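Local coordinates for SusD superfamily protein (Bacteroides vulgatus, PDB 3MYV) that probably binds polysaccharide at the outer membrane of Bacteroides vulgatus, as a SusD-family partner in glycan capture and uptake, at residues Glu112-Ile117 / Ile168-Glu173; Leu119-Leu124 / Pro143-Leu148; Asp123-Phe128 / Ser158-Ala163; Gln162-Ile167 / Leu201-Asn206; Arg198-Leu201 / Arg207-Phe210. All coordinates share one frame; numbering follows the deposited sequence. Where two conformers were deposited one is given.

Contact 1. Residues Glu112-Ile117 / Ile168-Glu173; sequences ETMAVI and IETLEE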
# COMPACT_ATOMS: atom_id res chain seq x y z
N GLU A 112 5.81 -12.54 -12.85
CA GLU A 112 4.80 -12.24 -11.84
C GLU A 112 5.34 -12.60 -10.46
O GLU A 112 5.15 -11.86 -9.52
CB GLU A 112 3.50 -13.00 -12.14
CG GLU A 112 2.38 -12.68 -11.17
CD GLU A 112 1.09 -13.45 -11.39
OE1 GLU A 112 1.01 -14.25 -12.36
OE2 GLU A 112 0.15 -13.27 -10.58
N THR A 113 6.01 -13.75 -10.36
CA THR A 113 6.68 -14.16 -9.12
C THR A 113 7.71 -13.12 -8.66
O THR A 113 7.80 -12.78 -7.48
CB THR A 113 7.35 -15.53 -9.29
OG1 THR A 113 6.36 -16.50 -9.69
CG2 THR A 113 8.04 -15.98 -7.98
N MSE A 114 8.48 -12.58 -9.60
CA MSE A 114 9.42 -11.52 -9.28
C MSE A 114 8.69 -10.27 -8.81
O MSE A 114 9.21 -9.57 -7.94
CB MSE A 114 10.33 -11.21 -10.47
CG MSE A 114 11.24 -12.37 -10.88
SE MSE A 114 12.11 -12.07 -12.60
CE MSE A 114 13.29 -10.68 -12.09
N ALA A 115 7.53 -9.96 -9.39
CA ALA A 115 6.74 -8.79 -8.94
C ALA A 115 6.29 -8.97 -7.48
O ALA A 115 6.36 -8.04 -6.68
CB ALA A 115 5.52 -8.58 -9.88
N VAL A 116 5.81 -10.17 -7.14
CA VAL A 116 5.47 -10.53 -5.75
C VAL A 116 6.66 -10.32 -4.80
O VAL A 116 6.55 -9.67 -3.76
CB VAL A 116 4.86 -11.95 -5.65
CG1 VAL A 116 4.62 -12.33 -4.18
CG2 VAL A 116 3.52 -12.05 -6.47
N ILE A 117 7.83 -10.79 -5.21
CA ILE A 117 9.05 -10.63 -4.41
C ILE A 117 9.37 -9.16 -4.18
O ILE A 117 9.65 -8.73 -3.06
CB ILE A 117 10.24 -11.37 -5.10
CG1 ILE A 117 10.04 -12.88 -4.93
CG2 ILE A 117 11.60 -10.86 -4.57
CD1 ILE A 117 10.94 -13.78 -5.87
N ILE A 168 14.04 -2.49 -7.52
CA ILE A 168 13.84 -1.81 -8.81
C ILE A 168 14.29 -2.67 -10.00
O ILE A 168 13.56 -2.83 -10.99
CB ILE A 168 14.48 -0.41 -8.80
CG1 ILE A 168 13.67 0.53 -7.88
CG2 ILE A 168 14.56 0.15 -10.24
CD1 ILE A 168 14.44 1.76 -7.35
N GLU A 169 15.47 -3.27 -9.88
CA GLU A 169 16.02 -4.15 -10.92
C GLU A 169 15.11 -5.34 -11.15
O GLU A 169 14.89 -5.76 -12.29
CB GLU A 169 17.40 -4.68 -10.53
CG GLU A 169 18.56 -3.83 -10.97
CD GLU A 169 19.92 -4.42 -10.58
OE1 GLU A 169 20.07 -5.68 -10.55
OE2 GLU A 169 20.84 -3.62 -10.29
N THR A 170 14.61 -5.90 -10.06
CA THR A 170 13.69 -7.02 -10.12
C THR A 170 12.40 -6.67 -10.85
O THR A 170 11.95 -7.40 -11.74
CB THR A 170 13.38 -7.51 -8.71
OG1 THR A 170 14.59 -7.98 -8.13
CG2 THR A 170 12.37 -8.63 -8.74
N LEU A 171 11.81 -5.54 -10.49
CA LEU A 171 10.56 -5.14 -11.08
C LEU A 171 10.74 -4.66 -12.53
O LEU A 171 9.92 -4.99 -13.37
CB LEU A 171 9.90 -4.09 -10.17
CG LEU A 171 8.40 -3.88 -10.12
CD1 LEU A 171 7.58 -5.15 -10.17
CD2 LEU A 171 8.15 -3.03 -8.86
N GLU A 172 11.85 -3.98 -12.86
CA GLU A 172 12.12 -3.60 -14.24
C GLU A 172 12.19 -4.86 -15.12
O GLU A 172 11.59 -4.91 -16.20
CB GLU A 172 13.41 -2.76 -14.36
CG GLU A 172 13.28 -1.39 -13.72
CD GLU A 172 14.61 -0.63 -13.63
OE1 GLU A 172 15.68 -1.27 -13.67
OE2 GLU A 172 14.58 0.61 -13.51
N GLU A 173 12.86 -5.91 -14.64
CA GLU A 173 12.90 -7.16 -15.38
C GLU A 173 11.53 -7.86 -15.44
O GLU A 173 11.12 -8.34 -16.51
CB GLU A 173 13.99 -8.09 -14.85
CG GLU A 173 14.11 -9.35 -15.65
CD GLU A 173 15.17 -10.31 -15.17
OE1 GLU A 173 15.96 -9.95 -14.26
OE2 GLU A 173 15.18 -11.43 -15.71
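M114, present as selenomethionine, and A115 on helix 103-128 pack against T170, L171 and E173 on helix 160-177. The axes of the two short segments approach to 8.6 Å and run nearly antiparallel, at 153°, a side-by-side helix packing consistent with the TPR-like helical part of SusD-family proteins.

T170 turns its methyl, not its hydroxyl, to the neighbouring helix: CG2 lies 3.7 Å from M114 CB and rests on the backbone carbonyl O of M114 at 3.4 Å. The hydroxyl OG1 is spent within its own helix on the carbonyl of F166, so the threonine offers a hydrocarbon surface here. L171 lays CD1 against A115, 3.9 Å from A115 CA and 4.0 Å from its CB. The small alanine lets that branch come up to the backbone, while L171 also packs on L195 and I199 of helix 189-202.

A second kind of contact joins a long apolar chain to a charged one. M114 bends at its last torsion (chi3 69°), which carries CE to within 3.6 Å of E173 CD and 3.5 Å of E173 OE1. E173, its chain extended with CG anti to the backbone N (chi1 -176°), crosses the end of M114 obliquely and is solvent-exposed.

Between these segments the contact rests on van der Waals packing, and the one charged residue lies at its margin.

Contact 2. Residues Leu119-Leu124 / Pro143-Leu148; sequences LCQFDL and PLIDHL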
# COMPACT_ATOMS: atom_id res chain seq x y z
N LEU A 119 7.23 -6.57 -4.28
CA LEU A 119 6.25 -5.98 -3.37
C LEU A 119 6.52 -6.32 -1.89
O LEU A 119 6.55 -5.43 -1.03
CB LEU A 119 4.84 -6.44 -3.77
CG LEU A 119 3.69 -5.91 -2.93
CD1 LEU A 119 3.75 -4.37 -2.88
CD2 LEU A 119 2.36 -6.38 -3.53
N CYS A 120 6.78 -7.60 -1.63
CA CYS A 120 7.06 -8.06 -0.27
C CYS A 120 8.30 -7.35 0.28
O CYS A 120 8.29 -6.81 1.39
CB CYS A 120 7.30 -9.56 -0.26
SG CYS A 120 5.79 -10.52 -0.50
N GLN A 121 9.37 -7.36 -0.50
CA GLN A 121 10.60 -6.71 0.00
C GLN A 121 10.40 -5.22 0.19
O GLN A 121 10.96 -4.61 1.14
CB GLN A 121 11.78 -7.03 -0.90
CG GLN A 121 13.14 -6.65 -0.23
CD GLN A 121 13.52 -7.62 0.88
OE1 GLN A 121 13.64 -8.83 0.64
NE2 GLN A 121 13.81 -7.08 2.09
N PHE A 122 9.63 -4.59 -0.69
CA PHE A 122 9.35 -3.15 -0.58
C PHE A 122 8.61 -2.82 0.71
O PHE A 122 9.00 -1.92 1.45
CB PHE A 122 8.57 -2.65 -1.81
CG PHE A 122 8.06 -1.22 -1.69
CD1 PHE A 122 8.94 -0.15 -1.61
CD2 PHE A 122 6.70 -0.94 -1.74
CE1 PHE A 122 8.47 1.17 -1.53
CE2 PHE A 122 6.23 0.37 -1.67
CZ PHE A 122 7.12 1.43 -1.57
N ASP A 123 7.57 -3.60 1.01
CA ASP A 123 6.82 -3.42 2.24
C ASP A 123 7.70 -3.61 3.48
O ASP A 123 7.71 -2.76 4.38
CB ASP A 123 5.60 -4.34 2.24
CG ASP A 123 4.50 -3.84 1.29
OD1 ASP A 123 4.49 -2.62 0.98
OD2 ASP A 123 3.65 -4.66 0.86
N LEU A 124 8.51 -4.67 3.49
CA LEU A 124 9.49 -4.85 4.57
C LEU A 124 10.43 -3.66 4.72
O LEU A 124 10.78 -3.29 5.85
CB LEU A 124 10.32 -6.12 4.39
CG LEU A 124 9.56 -7.43 4.64
CD1 LEU A 124 10.31 -8.64 4.01
CD2 LEU A 124 9.29 -7.65 6.13
N PRO A 143 16.30 -7.80 6.54
CA PRO A 143 17.10 -8.73 5.75
C PRO A 143 16.56 -8.79 4.32
O PRO A 143 15.34 -8.68 4.10
CB PRO A 143 16.90 -10.08 6.48
CG PRO A 143 16.61 -9.70 7.85
CD PRO A 143 15.80 -8.43 7.78
N LEU A 144 17.47 -8.91 3.36
CA LEU A 144 17.14 -8.76 1.95
C LEU A 144 17.10 -10.12 1.28
O LEU A 144 18.15 -10.77 1.13
CB LEU A 144 18.21 -7.86 1.30
CG LEU A 144 18.09 -7.61 -0.22
CD1 LEU A 144 16.73 -7.08 -0.55
CD2 LEU A 144 19.21 -6.67 -0.72
N ILE A 145 15.92 -10.58 0.87
CA ILE A 145 15.79 -11.90 0.22
C ILE A 145 15.93 -11.73 -1.29
O ILE A 145 14.94 -11.73 -2.06
CB ILE A 145 14.45 -12.60 0.59
CG1 ILE A 145 14.18 -12.49 2.11
CG2 ILE A 145 14.45 -14.07 0.18
CD1 ILE A 145 15.33 -13.00 3.03
N ASP A 146 17.18 -11.56 -1.69
CA ASP A 146 17.56 -11.33 -3.07
C ASP A 146 18.18 -12.57 -3.67
O ASP A 146 18.85 -12.49 -4.68
CB ASP A 146 18.49 -10.11 -3.20
CG ASP A 146 19.84 -10.30 -2.49
OD1 ASP A 146 19.99 -11.30 -1.78
OD2 ASP A 146 20.74 -9.44 -2.65
N HIS A 147 17.93 -13.72 -3.04
CA HIS A 147 18.45 -15.01 -3.48
C HIS A 147 17.72 -16.13 -2.76
O HIS A 147 16.97 -15.89 -1.79
CB HIS A 147 19.93 -15.14 -3.14
CG HIS A 147 20.21 -15.06 -1.68
ND1 HIS A 147 20.21 -13.86 -0.99
CD2 HIS A 147 20.48 -16.02 -0.76
CE1 HIS A 147 20.48 -14.09 0.28
NE2 HIS A 147 20.65 -15.39 0.45
N LEU A 148 17.99 -17.35 -3.20
CA LEU A 148 17.54 -18.55 -2.56
C LEU A 148 18.36 -18.79 -1.30
O LEU A 148 19.59 -19.06 -1.38
CB LEU A 148 17.72 -19.74 -3.51
CG LEU A 148 17.19 -21.08 -2.98
CD1 LEU A 148 15.69 -21.08 -2.98
CD2 LEU A 148 17.73 -22.26 -3.79
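Q121 OE1 takes the backbone N-H of I145 at 2.9 Å, while NE2 of the same amide gives its hydrogen to P143 O at 3.0 Å. A side-chain amide of helix 103-128 thus pairs with the backbone on both sides of L144, in the loop that follows strand 140-143 and makes an inverse gamma turn centred on I145. Glutamine suits this place because one flat group supplies both an acceptor for I145 N and a donor for P143 O, and two bonds at its two ends fix the rotation of the amide.

Both bonds are fairly straight at the hydrogen. The P143 carbonyl lies close to the plane of the Q121 amide, whereas the N-H of I145 comes in from above the plane of the Q121 carbonyl, 42° out of it. Q121 reaches the loop by setting CG anti to its backbone N and then bending at chi2 (73°), which turns the amide along the extended chain.

L144 packs against the bent part of the glutamine: its CD1 sits 3.6 Å from both CG and CD of Q121, the two side chains meeting at about a right angle. F166 of helix 160-177 touches L144 as well, and the carbonyl of I145 is bonded to W87 NE1. Further along the same loop, H147 ND1 donates to D146 OD1 at 2.7 Å, with that oxygen 4° out of the imidazole plane.

Contact 3. Residues Asp123-Phe128 / Ser158-Ala163; sequences DLTRCF and STVAQA. With EDO (1,2-ethanediol), chain I.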
# COMPACT_ATOMS: atom_id res chain seq x y z
N ASP A 123 7.57 -3.60 1.01
CA ASP A 123 6.82 -3.42 2.24
C ASP A 123 7.70 -3.61 3.48
O ASP A 123 7.71 -2.76 4.38
CB ASP A 123 5.60 -4.34 2.24
CG ASP A 123 4.50 -3.84 1.29
OD1 ASP A 123 4.49 -2.62 0.98
OD2 ASP A 123 3.65 -4.66 0.86
N LEU A 124 8.51 -4.67 3.49
CA LEU A 124 9.49 -4.85 4.57
C LEU A 124 10.43 -3.66 4.72
O LEU A 124 10.78 -3.29 5.85
CB LEU A 124 10.32 -6.12 4.39
CG LEU A 124 9.56 -7.43 4.64
CD1 LEU A 124 10.31 -8.64 4.01
CD2 LEU A 124 9.29 -7.65 6.13
N THR A 125 10.82 -3.08 3.60
CA THR A 125 11.75 -1.96 3.61
C THR A 125 11.08 -0.72 4.18
O THR A 125 11.66 -0.01 5.02
CB THR A 125 12.31 -1.70 2.21
OG1 THR A 125 12.89 -2.92 1.69
CG2 THR A 125 13.33 -0.58 2.25
N ARG A 126 9.85 -0.42 3.74
CA ARG A 126 9.20 0.77 4.30
C ARG A 126 8.66 0.62 5.73
O ARG A 126 8.40 1.63 6.40
CB ARG A 126 8.15 1.35 3.36
CG ARG A 126 7.01 0.43 3.04
CD ARG A 126 6.12 1.16 2.04
NE ARG A 126 5.11 0.25 1.53
CZ ARG A 126 3.98 0.59 0.91
NH1 ARG A 126 3.63 1.84 0.77
NH2 ARG A 126 3.16 -0.36 0.47
N CYS A 127 8.45 -0.62 6.18
CA CYS A 127 8.05 -0.88 7.55
C CYS A 127 9.23 -0.98 8.54
O CYS A 127 9.08 -0.58 9.69
CB CYS A 127 7.20 -2.13 7.62
SG CYS A 127 5.61 -1.98 6.84
N PHE A 128 10.38 -1.51 8.10
CA PHE A 128 11.50 -1.76 9.02
C PHE A 128 12.76 -0.89 8.85
O PHE A 128 13.63 -0.91 9.71
CB PHE A 128 11.87 -3.25 9.03
CG PHE A 128 10.77 -4.11 9.55
CD1 PHE A 128 10.64 -4.34 10.93
CD2 PHE A 128 9.82 -4.65 8.70
CE1 PHE A 128 9.61 -5.11 11.41
CE2 PHE A 128 8.77 -5.43 9.20
CZ PHE A 128 8.66 -5.65 10.55
N SER A 158 20.19 -5.82 5.44
CA SER A 158 20.85 -5.00 4.45
C SER A 158 20.37 -3.55 4.59
O SER A 158 19.41 -3.31 5.32
CB SER A 158 20.54 -5.56 3.07
OG SER A 158 21.37 -6.66 2.81
N THR A 159 21.01 -2.60 3.90
CA THR A 159 20.56 -1.21 3.97
C THR A 159 19.29 -1.04 3.14
O THR A 159 18.95 -1.86 2.30
CB THR A 159 21.62 -0.19 3.48
OG1 THR A 159 21.89 -0.40 2.09
CG2 THR A 159 22.92 -0.31 4.30
N VAL A 160 18.59 0.05 3.40
CA VAL A 160 17.43 0.44 2.62
C VAL A 160 17.85 0.65 1.16
O VAL A 160 17.18 0.15 0.24
CB VAL A 160 16.76 1.70 3.26
CG1 VAL A 160 15.76 2.42 2.32
CG2 VAL A 160 16.07 1.29 4.54
N ALA A 161 18.98 1.33 0.95
CA ALA A 161 19.54 1.55 -0.42
C ALA A 161 19.77 0.22 -1.15
O ALA A 161 19.36 0.07 -2.29
CB ALA A 161 20.83 2.36 -0.38
N GLN A 162 20.37 -0.76 -0.47
CA GLN A 162 20.55 -2.10 -1.07
C GLN A 162 19.24 -2.78 -1.44
O GLN A 162 19.14 -3.43 -2.50
CB GLN A 162 21.34 -3.01 -0.13
CG GLN A 162 22.83 -2.66 -0.09
CD GLN A 162 23.61 -3.37 1.01
OE1 GLN A 162 23.11 -3.60 2.12
NE2 GLN A 162 24.84 -3.72 0.70
N ALA A 163 18.22 -2.61 -0.60
CA ALA A 163 16.89 -3.19 -0.89
C ALA A 163 16.24 -2.55 -2.11
O ALA A 163 15.74 -3.24 -3.01
CB ALA A 163 16.02 -3.08 0.30
C1 EDO I . -0.99 -0.36 0.29
O1 EDO I . -0.46 0.89 0.72
C2 EDO I . -0.60 -0.65 -1.16
O2 EDO I . 0.74 -1.24 -1.27
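T125 meets the first turn of helix 160-177 with both branches: CG2 rests 3.9 Å from V160 CG1, and OG1 lies 3.4 Å from A163 CB. The turn it touches opens with a capping box formed by T159 and Q162. The hydroxyl of T125 belongs to its own helix, bonded to the carbonyl of Q121, so a polar atom can be buried against an alanine methyl; the small alanine in turn makes close approach possible.

One shell out, the box fixes the turn that presents V160 and A163. T159 OG1 accepts from Q162 N at 3.0 Å, and Q162 returns OE1 to T159 N at 2.9 Å, each bond nearly straight.

On the far side of helix 103-128, R126 folds back on D123. With CG between the backbone N and carbonyl carbon (chi1 61°) and the chain extended beyond, NE and NH2 both reach D123 OD1, side-on, forming a salt bridge of 2.7 Å through NH2. D123 OD2 receives the hydroxyls of Y32 and Y33, and R126 also makes a cation-pi contact with F399. At the guanidinium edge, near its plane, NH2 donates to O2 of a bound ethanediol, probably from the crystallisation liquor, at 3.1 Å.

Contact 4. Residues Gln162-Ile167 / Leu201-Asn206; sequences QAYDFI and LYHDDN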
# COMPACT_ATOMS: atom_id res chain seq x y z
N GLN A 162 20.37 -0.76 -0.47
CA GLN A 162 20.55 -2.10 -1.07
C GLN A 162 19.24 -2.78 -1.44
O GLN A 162 19.14 -3.43 -2.50
CB GLN A 162 21.34 -3.01 -0.13
CG GLN A 162 22.83 -2.66 -0.09
CD GLN A 162 23.61 -3.37 1.01
OE1 GLN A 162 23.11 -3.60 2.12
NE2 GLN A 162 24.84 -3.72 0.70
N ALA A 163 18.22 -2.61 -0.60
CA ALA A 163 16.89 -3.19 -0.89
C ALA A 163 16.24 -2.55 -2.11
O ALA A 163 15.74 -3.24 -3.01
CB ALA A 163 16.02 -3.08 0.30
N TYR A 164 16.25 -1.22 -2.17
CA TYR A 164 15.75 -0.51 -3.36
C TYR A 164 16.46 -0.91 -4.66
O TYR A 164 15.80 -1.11 -5.70
CB TYR A 164 15.80 1.02 -3.17
CG TYR A 164 14.56 1.59 -2.49
CD1 TYR A 164 13.43 1.97 -3.23
CD2 TYR A 164 14.51 1.75 -1.10
CE1 TYR A 164 12.30 2.48 -2.60
CE2 TYR A 164 13.40 2.28 -0.47
CZ TYR A 164 12.30 2.65 -1.23
OH TYR A 164 11.22 3.20 -0.59
N ASP A 165 17.79 -1.00 -4.62
CA ASP A 165 18.54 -1.42 -5.80
C ASP A 165 17.99 -2.75 -6.35
O ASP A 165 17.70 -2.88 -7.54
CB ASP A 165 20.04 -1.54 -5.50
CG ASP A 165 20.71 -0.19 -5.27
OD1 ASP A 165 20.08 0.88 -5.42
OD2 ASP A 165 21.91 -0.19 -4.92
N PHE A 166 17.80 -3.71 -5.44
CA PHE A 166 17.27 -5.01 -5.80
C PHE A 166 15.80 -4.97 -6.26
O PHE A 166 15.44 -5.60 -7.26
CB PHE A 166 17.37 -5.98 -4.61
CG PHE A 166 16.57 -7.23 -4.78
CD1 PHE A 166 17.00 -8.21 -5.66
CD2 PHE A 166 15.41 -7.43 -4.07
CE1 PHE A 166 16.26 -9.36 -5.87
CE2 PHE A 166 14.67 -8.61 -4.24
CZ PHE A 166 15.10 -9.56 -5.13
N ILE A 167 14.96 -4.28 -5.50
CA ILE A 167 13.55 -4.16 -5.81
C ILE A 167 13.33 -3.56 -7.21
O ILE A 167 12.53 -4.07 -8.01
CB ILE A 167 12.82 -3.30 -4.72
CG1 ILE A 167 12.72 -4.08 -3.41
CG2 ILE A 167 11.44 -2.88 -5.17
CD1 ILE A 167 12.64 -3.15 -2.13
N LEU A 201 9.25 6.67 -7.24
CA LEU A 201 8.90 7.90 -6.49
C LEU A 201 9.43 7.86 -5.06
O LEU A 201 10.06 8.83 -4.59
CB LEU A 201 7.37 8.11 -6.50
CG LEU A 201 6.82 9.42 -5.91
CD1 LEU A 201 7.10 10.56 -6.88
CD2 LEU A 201 5.30 9.35 -5.56
N TYR A 202 9.20 6.74 -4.39
CA TYR A 202 9.75 6.53 -3.06
C TYR A 202 11.28 6.59 -3.05
O TYR A 202 11.88 6.95 -2.05
CB TYR A 202 9.31 5.19 -2.49
CG TYR A 202 7.97 5.15 -1.78
CD1 TYR A 202 6.78 5.41 -2.46
CD2 TYR A 202 7.88 4.77 -0.45
CE1 TYR A 202 5.57 5.34 -1.82
CE2 TYR A 202 6.67 4.66 0.19
CZ TYR A 202 5.52 4.94 -0.50
OH TYR A 202 4.32 4.87 0.14
N HIS A 203 11.90 6.19 -4.17
CA HIS A 203 13.35 6.21 -4.33
C HIS A 203 13.93 7.57 -4.80
O HIS A 203 15.15 7.70 -4.99
CB HIS A 203 13.75 5.10 -5.30
CG HIS A 203 15.20 4.72 -5.23
ND1 HIS A 203 16.03 4.73 -6.34
CD2 HIS A 203 15.97 4.29 -4.20
CE1 HIS A 203 17.24 4.34 -5.99
NE2 HIS A 203 17.23 4.06 -4.69
N ASP A 204 13.08 8.59 -4.91
CA ASP A 204 13.45 9.93 -5.42
C ASP A 204 13.89 9.94 -6.88
O ASP A 204 14.56 10.88 -7.33
CB ASP A 204 14.56 10.58 -4.55
CG ASP A 204 14.23 12.01 -4.09
OD1 ASP A 204 13.19 12.58 -4.49
OD2 ASP A 204 15.01 12.56 -3.29
N ASP A 205 13.52 8.92 -7.65
CA ASP A 205 13.81 8.88 -9.07
C ASP A 205 12.62 9.56 -9.76
O ASP A 205 11.82 8.93 -10.44
CB ASP A 205 13.95 7.44 -9.59
CG ASP A 205 15.14 6.69 -9.03
OD1 ASP A 205 16.26 7.26 -8.90
OD2 ASP A 205 14.94 5.49 -8.75
N ASN A 206 12.51 10.87 -9.59
CA ASN A 206 11.33 11.60 -10.05
C ASN A 206 11.13 11.57 -11.56
O ASN A 206 10.02 11.41 -12.01
CB ASN A 206 11.36 13.04 -9.52
CG ASN A 206 11.29 13.06 -8.01
OD1 ASN A 206 12.16 13.59 -7.33
ND2 ASN A 206 10.27 12.41 -7.48
O HOH W 1 19.48 2.78 -3.57
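Y164 stretches across from helix 160-177 so that its hydroxyl ends 3.3 Å from Y202 CB, while the root of the side chain lies against H203. The imidazole of H203, CG anti to the backbone N (chi1 -162°), swings back along the tyrosine, bringing CD2 to 3.4 Å from Y164 CB and 3.5 Å from Y164 CG. The two ring planes are nearly parallel, at 19°, but slid apart until they barely overlap.

Two hydrogen bonds in its plane hold the imidazole. ND1 donates to D205 OD2 at 2.8 Å, reaching that oxygen from above the carboxylate plane, and H203 NE2 shares a water with D165 OD1, bridging the 4.3 Å between those two atoms. Helix 189-202 ends in a Schellman motif, D204 at positive phi, and the chain then turns so that D205 meets the imidazole. Replacing Y164 by an alanine removes the ring beside H203 and Y202 CB and would probably open a gap, leaving the imidazole without its tyrosine neighbour. Y202 sets CG anti to its carbonyl carbon (chi1 -85°), leaving CB at the edge of the Y164 ring while its own ring leads away, edge-to-face with F122 and cation-pi with R403.

Contact 5. Residues Arg198-Leu201 / Arg207-Phe210; sequences RIYL and RKAF. With EDO (1,2-ethanediol), chain I.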
# COMPACT_ATOMS: atom_id res chain seq x y z
N ARG A 198 5.46 3.81 -8.37
CA ARG A 198 5.45 4.16 -6.93
C ARG A 198 6.84 4.03 -6.34
O ARG A 198 7.30 4.92 -5.60
CB ARG A 198 4.44 3.29 -6.18
CG ARG A 198 4.35 3.52 -4.68
CD ARG A 198 3.77 2.31 -3.99
NE ARG A 198 2.33 2.17 -4.24
CZ ARG A 198 1.57 1.19 -3.77
NH1 ARG A 198 2.12 0.22 -3.04
NH2 ARG A 198 0.28 1.16 -4.05
N ILE A 199 7.51 2.91 -6.62
CA ILE A 199 8.80 2.65 -6.01
C ILE A 199 9.85 3.66 -6.51
O ILE A 199 10.66 4.16 -5.71
CB ILE A 199 9.22 1.15 -6.17
CG1 ILE A 199 8.32 0.27 -5.28
CG2 ILE A 199 10.71 0.91 -5.79
CD1 ILE A 199 8.37 -1.25 -5.63
N TYR A 200 9.83 3.98 -7.80
CA TYR A 200 10.70 5.05 -8.32
C TYR A 200 10.50 6.34 -7.51
O TYR A 200 11.45 6.98 -7.07
CB TYR A 200 10.42 5.37 -9.79
CG TYR A 200 10.96 4.43 -10.84
CD1 TYR A 200 12.22 3.84 -10.73
CD2 TYR A 200 10.19 4.14 -11.98
CE1 TYR A 200 12.71 3.00 -11.74
CE2 TYR A 200 10.65 3.32 -12.95
CZ TYR A 200 11.91 2.74 -12.84
OH TYR A 200 12.33 1.90 -13.85
N LEU A 201 9.25 6.67 -7.24
CA LEU A 201 8.90 7.90 -6.49
C LEU A 201 9.43 7.86 -5.06
O LEU A 201 10.06 8.83 -4.59
CB LEU A 201 7.37 8.11 -6.50
CG LEU A 201 6.82 9.42 -5.91
CD1 LEU A 201 7.10 10.56 -6.88
CD2 LEU A 201 5.30 9.35 -5.56
N ARG A 207 12.21 11.67 -12.35
CA ARG A 207 12.10 11.58 -13.80
C ARG A 207 11.58 10.20 -14.22
O ARG A 207 10.65 10.09 -15.05
CB ARG A 207 13.46 11.89 -14.44
CG ARG A 207 13.55 11.72 -15.94
CD ARG A 207 12.42 12.38 -16.69
NE ARG A 207 12.34 13.82 -16.47
CZ ARG A 207 11.44 14.60 -17.07
NH1 ARG A 207 10.56 14.07 -17.93
NH2 ARG A 207 11.42 15.90 -16.81
N LYS A 208 12.16 9.15 -13.66
CA LYS A 208 11.71 7.78 -13.96
C LYS A 208 10.25 7.58 -13.54
O LYS A 208 9.47 7.00 -14.31
CB LYS A 208 12.61 6.73 -13.29
CG LYS A 208 14.08 6.80 -13.77
CD LYS A 208 14.87 5.58 -13.31
CE LYS A 208 16.35 5.66 -13.66
NZ LYS A 208 17.12 4.57 -12.96
N ALA A 209 9.89 8.07 -12.36
CA ALA A 209 8.50 7.97 -11.87
C ALA A 209 7.52 8.69 -12.78
O ALA A 209 6.48 8.14 -13.17
CB ALA A 209 8.37 8.48 -10.42
N PHE A 210 7.86 9.92 -13.15
CA PHE A 210 6.98 10.70 -14.05
C PHE A 210 6.84 9.99 -15.39
O PHE A 210 5.74 9.74 -15.87
CB PHE A 210 7.47 12.13 -14.25
CG PHE A 210 6.65 12.89 -15.22
CD1 PHE A 210 5.45 13.46 -14.82
CD2 PHE A 210 6.99 12.92 -16.56
CE1 PHE A 210 4.64 14.11 -15.75
CE2 PHE A 210 6.16 13.55 -17.49
CZ PHE A 210 5.00 14.14 -17.07
C1 EDO I . -0.99 -0.36 0.29
O1 EDO I . -0.46 0.89 0.72
C2 EDO I . -0.60 -0.65 -1.16
O2 EDO I . 0.74 -1.24 -1.27
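K208 lays its aliphatic root, not its charge, on the aromatic ring of Y200: CB stands 3.7 Å from the ring centroid and only 8° off the ring normal, a CH-pi contact almost exactly over the centre of the face. It joins the two arms of an alpha-helical hairpin, helix 189-202 and helix 206-223, close to their connecting turn. Lysine suits this exposed edge because its chain runs on extended, passing CD at 3.7 Å from Y200 CE1, and carries the ammonium away from the contact.

Deeper between the arms, A209 is small enough for the backbones to come close. Its CB touches Y200 CB at 3.8 Å and L201 CB at 4.1 Å, while the residue's backbone N lies 3.8 Å from Y200 CB. The phenol is steadied at its far end, where OH is hydrogen-bonded to E172 of helix 160-177. Were Y200 a serine, K208 would probably lose the flat surface under its CB and E172 its hydroxyl partner.

R198 faces away from the hairpin partner. NE makes a salt bridge with E336 and NH2 bonds to the carbonyl of V331, while NH1 donates to O2 of a bound ethanediol at 2.7 Å.

Contacts 1, 2 and 3 all use helix 103-128, and contacts 1, 3 and 4 helix 160-177; contacts 4 and 5 carry the packing on through helix 189-202 to its hairpin partner. Contacts 1, 3 and 5 are mostly buried and apolar, small side chains setting the helix spacing, with charged E173 and K208 at the exposed margins. Contact 2, also buried, is held instead by amide-to-backbone bonds, since there a helix meets an irregular loop. Contact 4, partly exposed, admits a bridging water. F122 packs on Y164, Y202 and I199, tying contact 2 to contacts 4 and 5, while one ethanediol is held by R126 of contact 3, R198 of contact 5 and also Y33.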